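Local coordinates for putative cell surface protein (Streptococcus pyogenes, PDB 4OFQ) that probably serves as a cell-surface adhesin of the antigen I/II family, its calcium-binding C-terminal region being built from beta-sandwich domains, at residues Y70-I75 / V124-M129. Sequence-based numbering, arbitrary orientation.
Sequences YKDEAI and VGEFYM. With CA (calcium ion), chain C.
Tyr70 and Glu126 meet beside a calcium site whose ligands come largely from the main chain. The tyrosine hydroxyl donates to Glu126 OE1, 2.6 Å from Tyr70 OH, reaching the carboxylate on its anti side and 19° out of its plane; ring and carboxylate planes stand 73° apart. Water 2 donates to the same OE1, and His101 also bonds to the hydroxyl. With CG between its backbone N and carbonyl carbon (chi1 58°), the Tyr70 ring crosses Glu126 and Tyr128 at a slant, Glu126 O over one face near the rim, while CE1 packs 3.8 Å from Tyr128 CD1. Asp72 crosses the Glu126 side chain at about a right angle, its CB against the carboxylate end, while the anti lone pair of Asp72 OD2 takes a nearly straight bond from Glu126 N, at 2.9 Å. The like charges, 4.6 Å apart at Asp72 OD2 and Glu126 OE2, are probably offset by these donors and the nearby calcium. That ion binds Tyr70 O, Val124 O and Glu126 O, plus Asp69 OD1 and water 1, itself held by Asp72 N. The result is a calcium site of mostly carbonyl ligands, linking the end of strand 64-70 to the loop entering its antiparallel neighbour 127-132 in an adhesin beta sandwich.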
ATOM      1  N   TYR A  70      -6.025 -14.030   3.174  1.00 10.40           N
ATOM      2  CA  TYR A  70      -5.912 -12.643   2.731  1.00 10.22           C
ATOM      3  C   TYR A  70      -7.226 -12.239   2.086  1.00 12.42           C
ATOM      4  O   TYR A  70      -7.942 -13.094   1.553  1.00 11.28           O
ATOM      5  CB  TYR A  70      -4.765 -12.488   1.727  1.00  9.54           C
ATOM      6  CG  TYR A  70      -4.905 -13.363   0.484  1.00 13.21           C
ATOM      7  CD1 TYR A  70      -4.385 -14.656   0.454  1.00 13.33           C
ATOM      8  CD2 TYR A  70      -5.550 -12.895  -0.654  1.00  9.82           C
ATOM      9  CE1 TYR A  70      -4.521 -15.465  -0.674  1.00 13.04           C
ATOM     10  CE2 TYR A  70      -5.682 -13.691  -1.790  1.00  9.99           C
ATOM     11  CZ  TYR A  70      -5.160 -14.972  -1.791  1.00 13.66           C
ATOM     12  OH  TYR A  70      -5.284 -15.751  -2.929  1.00 10.18           O
ATOM     13  N   LYS A  71      -7.556 -10.948   2.141  1.00 12.59           N
ATOM     14  CA  LYS A  71      -8.761 -10.462   1.462  1.00 11.80           C
ATOM     15  C   LYS A  71      -8.534 -10.505  -0.048  1.00 12.33           C
ATOM     16  O   LYS A  71      -7.774  -9.697  -0.602  1.00 12.52           O
ATOM     17  CB  LYS A  71      -9.086  -9.039   1.897  1.00 12.16           C
ATOM     18  CG  LYS A  71     -10.306  -8.457   1.210  1.00 17.39           C
ATOM     19  CD  LYS A  71     -10.720  -7.168   1.892  1.00 15.98           C
ATOM     20  CE  LYS A  71     -11.791  -6.433   1.100  1.00 19.43           C
ATOM     21  NZ  LYS A  71     -12.163  -5.156   1.803  1.00 24.97           N
ATOM     22  N   ASP A  72      -9.197 -11.435  -0.719  1.00 12.74           N
ATOM     23  CA  ASP A  72      -8.847 -11.700  -2.113  1.00 12.27           C
ATOM     24  C   ASP A  72      -9.328 -10.634  -3.110  1.00 13.63           C
ATOM     25  O   ASP A  72      -8.909 -10.634  -4.259  1.00 20.18           O
ATOM     26  CB  ASP A  72      -9.226 -13.138  -2.535  1.00 15.24           C
ATOM     27  CG  ASP A  72     -10.730 -13.375  -2.610  1.00 19.21           C
ATOM     28  OD1 ASP A  72     -11.500 -12.439  -2.915  1.00 16.80           O
ATOM     29  OD2 ASP A  72     -11.140 -14.532  -2.381  1.00 16.53           O
ATOM     30  N   GLU A  73     -10.194  -9.732  -2.661  1.00 17.49           N
ATOM     31  CA  GLU A  73     -10.618  -8.590  -3.480  1.00 19.42           C
ATOM     32  C   GLU A  73      -9.534  -7.516  -3.499  1.00 17.48           C
ATOM     33  O   GLU A  73      -9.456  -6.702  -4.421  1.00 18.03           O
ATOM     34  CB  GLU A  73     -11.908  -7.987  -2.925  1.00 27.00           C
ATOM     35  CG  GLU A  73     -12.446  -6.806  -3.727  1.00 41.39           C
ATOM     36  CD  GLU A  73     -13.357  -5.893  -2.914  1.00 52.22           C
ATOM     37  OE1 GLU A  73     -13.837  -6.321  -1.840  1.00 53.44           O
ATOM     38  OE2 GLU A  73     -13.586  -4.741  -3.350  1.00 51.29           O
ATOM     39  N   ALA A  74      -8.693  -7.525  -2.475  1.00 11.75           N
ATOM     40  CA  ALA A  74      -7.725  -6.461  -2.254  1.00 11.22           C
ATOM     41  C   ALA A  74      -6.310  -6.920  -2.581  1.00 13.46           C
ATOM     42  O   ALA A  74      -5.596  -6.297  -3.373  1.00 12.90           O
ATOM     43  CB  ALA A  74      -7.804  -5.993  -0.801  1.00 13.34           C
ATOM     44  N   ILE A  75      -5.911  -8.020  -1.959  1.00 15.82           N
ATOM     45  CA  ILE A  75      -4.579  -8.556  -2.136  1.00 12.63           C
ATOM     46  C   ILE A  75      -4.539  -9.488  -3.333  1.00 11.07           C
ATOM     47  O   ILE A  75      -5.416 -10.331  -3.499  1.00 10.74           O
ATOM     48  CB  ILE A  75      -4.130  -9.295  -0.855  1.00 12.46           C
ATOM     49  CG1 ILE A  75      -3.634  -8.274   0.173  1.00  9.48           C
ATOM     50  CG2 ILE A  75      -3.049 -10.295  -1.153  1.00 12.77           C
ATOM     51  CD1 ILE A  75      -3.575  -8.795   1.599  1.00  9.60           C
ATOM     52  N   VAL A 124     -12.276 -17.501   4.332  1.00 18.30           N
ATOM     53  CA  VAL A 124     -13.186 -16.979   3.319  1.00 19.41           C
ATOM     54  C   VAL A 124     -12.477 -16.793   1.986  1.00 20.41           C
ATOM     55  O   VAL A 124     -11.374 -16.255   1.938  1.00 16.27           O
ATOM     56  CB  VAL A 124     -13.771 -15.623   3.774  1.00 24.69           C
ATOM     57  CG1 VAL A 124     -14.509 -14.927   2.642  1.00 31.50           C
ATOM     58  CG2 VAL A 124     -14.693 -15.823   4.964  1.00 25.49           C
ATOM     59  N   GLY A 125     -13.101 -17.240   0.901  1.00 16.54           N
ATOM     60  CA  GLY A 125     -12.523 -17.039  -0.426  1.00 19.32           C
ATOM     61  C   GLY A 125     -11.179 -17.727  -0.591  1.00 17.81           C
ATOM     62  O   GLY A 125     -10.986 -18.839  -0.081  1.00 14.26           O
ATOM     63  N   GLU A 126     -10.252 -17.076  -1.291  1.00 13.34           N
ATOM     64  CA  GLU A 126      -8.930 -17.654  -1.515  1.00 15.83           C
ATOM     65  C   GLU A 126      -8.093 -17.616  -0.248  1.00 16.37           C
ATOM     66  O   GLU A 126      -8.221 -16.707   0.566  1.00 13.41           O
ATOM     67  CB  GLU A 126      -8.181 -16.907  -2.623  1.00 14.30           C
ATOM     68  CG  GLU A 126      -8.952 -16.767  -3.922  1.00 12.64           C
ATOM     69  CD  GLU A 126      -8.237 -15.912  -4.944  1.00 16.50           C
ATOM     70  OE1 GLU A 126      -7.174 -15.314  -4.618  1.00 11.60           O
ATOM     71  OE2 GLU A 126      -8.751 -15.824  -6.079  1.00 13.19           O
ATOM     72  N   PHE A 127      -7.222 -18.606  -0.087  1.00 11.54           N
ATOM     73  CA  PHE A 127      -6.276 -18.586   1.011  1.00 11.00           C
ATOM     74  C   PHE A 127      -5.064 -19.438   0.657  1.00 12.33           C
ATOM     75  O   PHE A 127      -5.097 -20.200  -0.311  1.00 13.11           O
ATOM     76  CB  PHE A 127      -6.947 -19.065   2.313  1.00 11.54           C
ATOM     77  CG  PHE A 127      -7.510 -20.457   2.244  1.00 15.33           C
ATOM     78  CD1 PHE A 127      -8.783 -20.680   1.735  1.00 18.38           C
ATOM     79  CD2 PHE A 127      -6.785 -21.547   2.742  1.00 12.11           C
ATOM     80  CE1 PHE A 127      -9.320 -21.985   1.699  1.00 13.83           C
ATOM     81  CE2 PHE A 127      -7.318 -22.850   2.714  1.00 12.82           C
ATOM     82  CZ  PHE A 127      -8.580 -23.056   2.190  1.00 15.73           C
ATOM     83  N   TYR A 128      -3.976 -19.262   1.401  1.00 10.37           N
ATOM     84  CA  TYR A 128      -2.871 -20.202   1.343  1.00  9.91           C
ATOM     85  C   TYR A 128      -2.919 -21.076   2.570  1.00 14.51           C
ATOM     86  O   TYR A 128      -3.291 -20.618   3.654  1.00 11.78           O
ATOM     87  CB  TYR A 128      -1.533 -19.489   1.371  1.00  9.34           C
ATOM     88  CG  TYR A 128      -1.097 -18.948   0.043  1.00 11.30           C
ATOM     89  CD1 TYR A 128      -1.411 -17.647  -0.327  1.00 14.85           C
ATOM     90  CD2 TYR A 128      -0.369 -19.742  -0.844  1.00  9.25           C
ATOM     91  CE1 TYR A 128      -0.995 -17.137  -1.559  1.00  9.64           C
ATOM     92  CE2 TYR A 128       0.046 -19.243  -2.070  1.00  9.19           C
ATOM     93  CZ  TYR A 128      -0.275 -17.944  -2.412  1.00 12.60           C
ATOM     94  OH  TYR A 128       0.123 -17.435  -3.620  1.00 10.55           O
ATOM     95  N   MET A 129      -2.547 -22.339   2.399  0.84 10.86           N
ATOM     96  CA  MET A 129      -2.371 -23.210   3.547  0.84 13.64           C
ATOM     97  C   MET A 129      -1.013 -23.892   3.476  0.84 13.21           C
ATOM     98  O   MET A 129      -0.514 -24.168   2.382  0.84 12.70           O
ATOM     99  CB  MET A 129      -3.540 -24.204   3.704  0.84 17.20           C
ATOM    100  CG  MET A 129      -3.726 -25.209   2.580  0.84 19.53           C
ATOM    101  SD  MET A 129      -5.297 -26.115   2.714  0.84 19.86           S
ATOM    102  CE  MET A 129      -5.225 -26.756   4.388  0.84 14.19           C
TER
HETATM  103 CA    CA C1401      -9.478 -14.981   1.602  0.61 15.37          CA
HETATM  104  O   HOH W   1     -10.961 -13.391   0.679  1.00 12.51           O
HETATM  105  O   HOH W   2      -6.002 -13.105  -5.488  1.00 19.16           O